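Local coordinates for protein alpha-Amylase (Thermotoga maritima, PDB 2B5D) that is a glycoside hydrolase of family 57, built round a mainly parallel beta-sheet with many helices, several of them gathered in its C-terminal region, at residues N479-K482 with L483-R487; L84-K87 with E88-R91; H100-A103 with K104-E108. One frame throughout, in Å; residues are numbered along the deposited sequence.

Contact 1 of 3, residues N479-K482 with L483-R487; sequences NRTK and LHIKR
Asn479 to Arg487 form a little over two turns of the uninterrupted helix 473-496, and the backbone follows the regular i to i+4 pattern. Leu483 N donates to Asn479 O at 2.9 Å, and the next three amides step along to the carbonyls of Arg480, Thr481 and Lys482. The His484 N to Arg480 O bond is the straightest of the four, 171° at the hydrogen.

Among the side chains, an apolar contact joins Thr481 and Ile485, one turn apart. Thr481 CG2 comes within 3.8 Å of Ile485 CD1. The threonine torsion explains this: at chi1 -64° its methyl stands opposite the backbone N, while OG1 swings back beside that N and makes a weak hydrogen bond to Ala477 O in the turn before. Trp418 and Met426 of helix 418-436 pack against Ile485, and Ile419 of the same helix against Thr481.

On another side of the helix the polar ends converge. Water 1 bridges the two arginines, accepting from Arg480 NH1 at 2.9 Å and from Arg487 NH1 at 3.0 Å; it lies in the plane of the Arg487 guanidinium, at the edge. Leu483 CD1 sits 3.5 Å above one face of that same group, offset toward its rim. The two NH1 atoms remain 4.8 Å apart, and the salt bridge from Arg487 to Asp512 probably helps offset the nearby positive charge. Arg480 also runs past His484, but that approach is modelled too tightly to interpret.

Lys486 instead turns outward to His23 O of the second subunit, where Tyr21 also packs on Leu483. The whole is typical of a helix packed in a C-terminal helical bundle, with one flank on helices 418-436 and 443-458 and another facing a neighbouring subunit.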
loop_
_atom_site.group_PDB
_atom_site.type_symbol
_atom_site.label_atom_id
_atom_site.label_comp_id
_atom_site.label_asym_id
_atom_site.label_seq_id
_atom_site.Cartn_x
_atom_site.Cartn_y
_atom_site.Cartn_z
ATOM N N ASN A 479 6.148 -1.198 -11.862
ATOM C CA ASN A 479 4.987 -0.767 -12.613
ATOM C C ASN A 479 5.326 -0.463 -14.081
ATOM O O ASN A 479 4.606 -0.900 -14.962
ATOM C CB ASN A 479 4.310 0.426 -11.930
ATOM C CG ASN A 479 3.483 0.016 -10.675
ATOM O OD1 ASN A 479 3.622 -1.101 -10.132
ATOM N ND2 ASN A 479 2.626 0.940 -10.209
ATOM N N ARG A 480 6.407 0.289 -14.329
ATOM C CA ARG A 480 6.961 0.460 -15.682
ATOM C C ARG A 480 7.205 -0.848 -16.412
ATOM O O ARG A 480 6.748 -1.021 -17.527
ATOM C CB ARG A 480 8.259 1.254 -15.674
ATOM C CG ARG A 480 8.035 2.727 -15.716
ATOM C CD ARG A 480 7.149 3.092 -16.871
ATOM N NE ARG A 480 7.961 3.438 -18.036
ATOM C CZ ARG A 480 7.500 4.054 -19.129
ATOM N NH1 ARG A 480 6.201 4.391 -19.226
ATOM N NH2 ARG A 480 8.343 4.320 -20.134
ATOM N N THR A 481 7.917 -1.762 -15.770
ATOM C CA THR A 481 8.310 -2.990 -16.429
ATOM C C THR A 481 7.082 -3.763 -16.887
ATOM O O THR A 481 6.928 -4.007 -18.072
ATOM C CB THR A 481 9.260 -3.851 -15.557
ATOM O OG1 THR A 481 10.479 -3.124 -15.349
ATOM C CG2 THR A 481 9.620 -5.173 -16.266
ATOM N N LYS A 482 6.208 -4.099 -15.945
ATOM C CA LYS A 482 4.924 -4.776 -16.202
ATOM C C LYS A 482 4.032 -4.060 -17.215
ATOM O O LYS A 482 3.404 -4.701 -18.058
ATOM C CB LYS A 482 4.171 -4.994 -14.886
ATOM C CG LYS A 482 5.015 -5.808 -13.872
ATOM C CD LYS A 482 4.243 -6.125 -12.588
ATOM C CE LYS A 482 5.061 -7.054 -11.659
ATOM N NZ LYS A 482 4.283 -7.463 -10.401
ATOM N N LEU A 483 3.998 -2.745 -17.175
ATOM C CA LEU A 483 3.275 -2.011 -18.201
ATOM C C LEU A 483 3.783 -2.371 -19.640
ATOM O O LEU A 483 3.005 -2.731 -20.512
ATOM C CB LEU A 483 3.380 -0.521 -17.917
ATOM C CG LEU A 483 2.766 0.468 -18.905
ATOM C CD1 LEU A 483 1.270 0.213 -19.005
ATOM C CD2 LEU A 483 3.025 1.835 -18.385
ATOM N N HIS A 484 5.094 -2.309 -19.864
ATOM C CA HIS A 484 5.668 -2.724 -21.139
ATOM C C HIS A 484 5.550 -4.216 -21.421
ATOM O O HIS A 484 5.340 -4.593 -22.563
ATOM C CB HIS A 484 7.105 -2.197 -21.245
ATOM C CG HIS A 484 7.157 -0.708 -21.238
ATOM N ND1 HIS A 484 7.744 0.016 -20.220
ATOM C CD2 HIS A 484 6.605 0.197 -22.067
ATOM C CE1 HIS A 484 7.607 1.312 -20.460
ATOM N NE2 HIS A 484 6.924 1.448 -21.584
ATOM N N ILE A 485 5.635 -5.062 -20.401
ATOM C CA ILE A 485 5.400 -6.450 -20.656
ATOM C C ILE A 485 3.990 -6.648 -21.232
ATOM O O ILE A 485 3.817 -7.300 -22.269
ATOM C CB ILE A 485 5.605 -7.305 -19.389
ATOM C CG1 ILE A 485 7.096 -7.439 -19.082
ATOM C CG2 ILE A 485 5.014 -8.710 -19.579
ATOM C CD1 ILE A 485 7.391 -7.947 -17.659
ATOM N N LYS A 486 2.991 -6.056 -20.563
ATOM C CA LYS A 486 1.585 -6.169 -20.918
ATOM C C LYS A 486 1.306 -5.629 -22.315
ATOM O O LYS A 486 0.592 -6.267 -23.079
ATOM C CB LYS A 486 0.702 -5.443 -19.884
ATOM C CG LYS A 486 -0.816 -5.528 -20.197
ATOM C CD LYS A 486 -1.545 -6.612 -19.336
ATOM C CE LYS A 486 -3.128 -6.495 -19.332
ATOM N NZ LYS A 486 -3.780 -6.992 -20.616
ATOM N N ARG A 487 1.854 -4.453 -22.635
ATOM C CA ARG A 487 1.708 -3.913 -23.963
ATOM C C ARG A 487 2.264 -4.880 -25.029
ATOM O O ARG A 487 1.641 -5.095 -26.089
ATOM C CB ARG A 487 2.375 -2.531 -24.035
ATOM C CG ARG A 487 1.664 -1.488 -23.198
ATOM C CD ARG A 487 2.176 -0.076 -23.432
ATOM N NE ARG A 487 1.351 0.894 -22.679
ATOM C CZ ARG A 487 1.760 2.077 -22.197
ATOM N NH1 ARG A 487 3.033 2.481 -22.335
ATOM N NH2 ARG A 487 0.893 2.875 -21.548
HETATM O O HOH W 1 4.194 4.992 -21.256
#

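Contact 2 of 3, residues L84-K87 with E88-R91; sequences LANK and EVER
The flat amide of Asn86 lies alongside Val89, both side chains pointing the same way, with Asn86 ND2 3.6 Å from Val89 CG1. The setting is the last two turns of the alpha-helix 68-91, so the pairs are three and four residues apart. The other flat group, the carboxylate of Glu88, is held by residues outside the two segments.

Glu88 touches Leu84 through its aliphatic part. The two chains run side by side, and Leu84 CD2 packs on Glu88 CG at 3.6 Å. From there a bend at chi2 (-71°) carries the buried carboxylate off to a salt bridge between OE2 and Arg269 and a hydrogen bond between OE1 and Tyr291 OH. With both oxygens gripped, the group has little freedom to rotate. Lys87 likewise sends its ammonium outward, to Tyr277 OH.

The backbone is less regular here than in a mid-helix turn. Glu88 N has two weak bonds, to Leu84 O at 3.0 Å and to Ala85 O at 3.1 Å, which shares the donor between a four-residue and a three-residue step. Val89 N to Ala85 O, at 2.9 Å, and Arg91 N to Lys87 O, at 3.2 Å, are sounder; Glu90 N to Asn86 O is long and weak. Just past the last turn, Thr92 OG1 hydrogen-bonds back to Glu88 O.

Val89 closes the account: with chi1 at 55° its CG1 is wedged between its own N and carbonyl carbon, which leaves the methyl 3.0 Å from Asn86 O, a close approach.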
loop_
_atom_site.group_PDB
_atom_site.type_symbol
_atom_site.label_atom_id
_atom_site.label_comp_id
_atom_site.label_asym_id
_atom_site.label_seq_id
_atom_site.Cartn_x
_atom_site.Cartn_y
_atom_site.Cartn_z
ATOM N N LEU A 84 7.928 32.506 -11.363
ATOM C CA LEU A 84 8.163 32.269 -9.931
ATOM C C LEU A 84 9.396 33.018 -9.457
ATOM O O LEU A 84 9.427 33.528 -8.330
ATOM C CB LEU A 84 8.348 30.787 -9.623
ATOM C CG LEU A 84 7.971 30.212 -8.248
ATOM C CD1 LEU A 84 8.794 28.982 -7.966
ATOM C CD2 LEU A 84 8.095 31.188 -7.088
ATOM N N ALA A 85 10.408 33.087 -10.314
ATOM C CA ALA A 85 11.649 33.765 -9.956
ATOM C C ALA A 85 11.364 35.225 -9.630
ATOM O O ALA A 85 11.840 35.740 -8.616
ATOM C CB ALA A 85 12.677 33.645 -11.076
ATOM N N ASN A 86 10.572 35.867 -10.492
ATOM C CA ASN A 86 10.114 37.246 -10.287
ATOM C C ASN A 86 9.257 37.504 -9.038
ATOM O O ASN A 86 9.523 38.450 -8.275
ATOM C CB ASN A 86 9.421 37.752 -11.543
ATOM C CG ASN A 86 10.381 38.456 -12.477
ATOM O OD1 ASN A 86 10.369 38.219 -13.690
ATOM N ND2 ASN A 86 11.231 39.328 -11.915
ATOM N N LYS A 87 8.248 36.659 -8.830
ATOM C CA LYS A 87 7.465 36.656 -7.599
ATOM C C LYS A 87 8.390 36.602 -6.392
ATOM O O LYS A 87 8.073 37.137 -5.322
ATOM C CB LYS A 87 6.563 35.427 -7.549
ATOM C CG LYS A 87 5.087 35.622 -7.853
ATOM C CD LYS A 87 4.319 34.436 -7.259
ATOM C CE LYS A 87 2.796 34.543 -7.400
ATOM N NZ LYS A 87 2.245 33.848 -8.611
ATOM N N GLU A 88 9.536 35.943 -6.572
ATOM C CA GLU A 88 10.443 35.675 -5.480
ATOM C C GLU A 88 11.384 36.831 -5.215
ATOM O O GLU A 88 11.710 37.097 -4.053
ATOM C CB GLU A 88 11.199 34.360 -5.703
ATOM C CG GLU A 88 10.462 33.120 -5.164
ATOM C CD GLU A 88 10.422 33.035 -3.627
ATOM O OE1 GLU A 88 11.440 33.352 -2.981
ATOM O OE2 GLU A 88 9.382 32.634 -3.050
ATOM N N VAL A 89 11.800 37.531 -6.273
ATOM C CA VAL A 89 12.645 38.717 -6.102
ATOM C C VAL A 89 11.945 39.859 -5.320
ATOM O O VAL A 89 12.607 40.586 -4.577
ATOM C CB VAL A 89 13.319 39.210 -7.428
ATOM C CG1 VAL A 89 12.307 39.464 -8.500
ATOM C CG2 VAL A 89 14.128 40.490 -7.182
ATOM N N GLU A 90 10.623 39.994 -5.471
ATOM C CA GLU A 90 9.847 40.957 -4.662
ATOM C C GLU A 90 9.575 40.473 -3.236
ATOM O O GLU A 90 9.882 41.186 -2.280
ATOM C CB GLU A 90 8.539 41.390 -5.358
ATOM C CG GLU A 90 8.606 42.763 -6.052
ATOM C CD GLU A 90 8.304 43.949 -5.120
ATOM O OE1 GLU A 90 7.678 44.927 -5.600
ATOM O OE2 GLU A 90 8.680 43.912 -3.921
ATOM N N ARG A 91 9.021 39.267 -3.099
ATOM C CA ARG A 91 8.735 38.667 -1.788
ATOM C C ARG A 91 9.974 38.565 -0.889
ATOM O O ARG A 91 9.846 38.512 0.332
ATOM C CB ARG A 91 8.055 37.294 -1.971
ATOM C CG ARG A 91 7.906 36.400 -0.705
ATOM C CD ARG A 91 6.570 36.582 0.040
ATOM N NE ARG A 91 5.873 35.305 0.305
ATOM C CZ ARG A 91 5.941 34.585 1.436
ATOM N NH1 ARG A 91 6.693 34.995 2.455
ATOM N NH2 ARG A 91 5.255 33.443 1.551
#

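Contact 3 of 3, residues H100-A103 with K104-E108; sequences HKMA and KFYRE
Sulfur-aromatic contacts dominate one flank. Met102 presents SD to two rings of the following turn, 4.9 Å from the Phe105 centroid and 5.0 Å from that of Tyr106. These are Met-aromatic contacts, met obliquely, 38° and 26° off the ring normals. The Met102 stem joins in, its CB lying 4.3 Å from Tyr106 CE1.

An aliphatic-aromatic contact occupies another flank. Lys104 crosses the His100 imidazole at an angle, with Lys104 CD 3.3 Å from His100 CE1 and Lys104 CG over one face of the ring, toward its rim. His100 CG stands opposite the backbone N (chi1 -175°), which swings the ring along the helix to meet the lysine chain.

The hydrogen bonds are those of an alpha-helix. Tyr106 N to Met102 O is short at 2.8 Å, whereas Lys104 N divides weakly between His100 O and Lys101 O.

Polar tips reach outward: Lys101 forms a salt bridge with Asp310, and Tyr106 OH bonds to Lys290 O and Arg259. The segment thus lies early in helix 97-119, between helix 68-91, which His100, Lys104 and Arg107 touch, and helix 309-338, where Ile309 packs on Met102 and Phe105.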
loop_
_atom_site.group_PDB
_atom_site.type_symbol
_atom_site.label_atom_id
_atom_site.label_comp_id
_atom_site.label_asym_id
_atom_site.label_seq_id
_atom_site.Cartn_x
_atom_site.Cartn_y
_atom_site.Cartn_z
ATOM N N HIS A 100 17.454 37.400 -0.585
ATOM C CA HIS A 100 17.095 38.366 -1.656
ATOM C C HIS A 100 18.049 38.309 -2.850
ATOM O O HIS A 100 17.609 38.266 -3.988
ATOM C CB HIS A 100 16.984 39.819 -1.145
ATOM C CG HIS A 100 16.508 40.785 -2.197
ATOM N ND1 HIS A 100 17.346 41.689 -2.816
ATOM C CD2 HIS A 100 15.297 40.935 -2.785
ATOM C CE1 HIS A 100 16.667 42.368 -3.726
ATOM N NE2 HIS A 100 15.420 41.932 -3.723
ATOM N N LYS A 101 19.351 38.324 -2.562
ATOM C CA LYS A 101 20.403 38.260 -3.577
ATOM C C LYS A 101 20.308 37.002 -4.470
ATOM O O LYS A 101 20.379 37.109 -5.702
ATOM C CB LYS A 101 21.752 38.330 -2.889
ATOM C CG LYS A 101 22.922 38.489 -3.806
ATOM C CD LYS A 101 24.222 38.444 -3.024
ATOM C CE LYS A 101 25.367 38.037 -3.935
ATOM N NZ LYS A 101 26.659 38.034 -3.198
ATOM N N MET A 102 20.120 35.832 -3.835
ATOM C CA MET A 102 19.924 34.556 -4.521
ATOM C C MET A 102 18.738 34.585 -5.467
ATOM O O MET A 102 18.821 34.067 -6.576
ATOM C CB MET A 102 19.742 33.403 -3.511
ATOM C CG MET A 102 20.917 32.423 -3.332
ATOM S SD MET A 102 22.008 32.086 -4.772
ATOM C CE MET A 102 23.305 33.247 -4.361
ATOM N N ALA A 103 17.633 35.188 -5.033
ATOM C CA ALA A 103 16.416 35.241 -5.846
ATOM C C ALA A 103 16.664 35.977 -7.152
ATOM O O ALA A 103 16.045 35.684 -8.164
ATOM C CB ALA A 103 15.282 35.886 -5.076
ATOM N N LYS A 104 17.591 36.925 -7.125
ATOM C CA LYS A 104 17.923 37.701 -8.318
ATOM C C LYS A 104 18.933 36.940 -9.185
ATOM O O LYS A 104 18.897 37.041 -10.424
ATOM C CB LYS A 104 18.447 39.091 -7.927
ATOM C CG LYS A 104 17.764 39.616 -6.668
ATOM C CD LYS A 104 17.645 41.126 -6.602
ATOM C CE LYS A 104 18.984 41.815 -6.608
ATOM N NZ LYS A 104 19.154 42.331 -7.981
ATOM N N PHE A 105 19.826 36.190 -8.522
ATOM C CA PHE A 105 20.704 35.266 -9.223
ATOM C C PHE A 105 19.845 34.279 -10.018
ATOM O O PHE A 105 20.080 34.082 -11.212
ATOM C CB PHE A 105 21.651 34.516 -8.280
ATOM C CG PHE A 105 22.380 33.364 -8.955
ATOM C CD1 PHE A 105 21.762 32.113 -9.104
ATOM C CD2 PHE A 105 23.665 33.537 -9.471
ATOM C CE1 PHE A 105 22.414 31.061 -9.743
ATOM C CE2 PHE A 105 24.328 32.478 -10.105
ATOM C CZ PHE A 105 23.698 31.236 -10.233
ATOM N N TYR A 106 18.845 33.707 -9.342
ATOM C CA TYR A 106 17.919 32.727 -9.923
ATOM C C TYR A 106 17.126 33.221 -11.118
ATOM O O TYR A 106 16.948 32.479 -12.083
ATOM C CB TYR A 106 16.964 32.183 -8.860
ATOM C CG TYR A 106 17.566 31.113 -7.997
ATOM C CD1 TYR A 106 17.443 31.157 -6.613
ATOM C CD2 TYR A 106 18.279 30.058 -8.566
ATOM C CE1 TYR A 106 18.002 30.167 -5.804
ATOM C CE2 TYR A 106 18.839 29.072 -7.777
ATOM C CZ TYR A 106 18.696 29.122 -6.397
ATOM O OH TYR A 106 19.248 28.122 -5.629
ATOM N N ARG A 107 16.661 34.471 -11.049
ATOM C CA ARG A 107 15.988 35.130 -12.173
ATOM C C ARG A 107 16.902 35.271 -13.394
ATOM O O ARG A 107 16.520 34.879 -14.500
ATOM C CB ARG A 107 15.373 36.475 -11.747
ATOM C CG ARG A 107 15.315 37.530 -12.862
ATOM C CD ARG A 107 14.125 38.504 -12.777
ATOM N NE ARG A 107 14.160 39.417 -11.619
ATOM C CZ ARG A 107 15.109 40.326 -11.379
ATOM N NH1 ARG A 107 16.155 40.450 -12.190
ATOM N NH2 ARG A 107 15.029 41.098 -10.302
ATOM N N GLU A 108 18.099 35.817 -13.197
ATOM C CA GLU A 108 19.041 36.018 -14.307
ATOM C C GLU A 108 19.452 34.667 -14.919
ATOM O O GLU A 108 19.411 34.488 -16.147
ATOM C CB GLU A 108 20.281 36.852 -13.865
ATOM C CG GLU A 108 20.953 37.674 -15.011
ATOM C CD GLU A 108 22.385 38.187 -14.676
ATOM O OE1 GLU A 108 23.324 37.987 -15.498
ATOM O OE2 GLU A 108 22.575 38.794 -13.592
#

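From the N terminus the chain passes contact 2, then contact 3, then, far later, contact 1. They come in series, and none nests in or crosses another. Each joins adjoining turns of one helix, so no long loop is closed. Contacts 2 and 3 lie on consecutive helices, 68-91 and 97-119, with centres about 9 Å apart, and they touch: Val89 CG2 packs 3.6 Å from Lys104 CD. Together they bind a helical pair within the family 57 region. Contact 1 belongs to the C-terminal helices, its centre about 42 Å from that of contact 2 and 43 Å from that of contact 3, and it borders the second subunit.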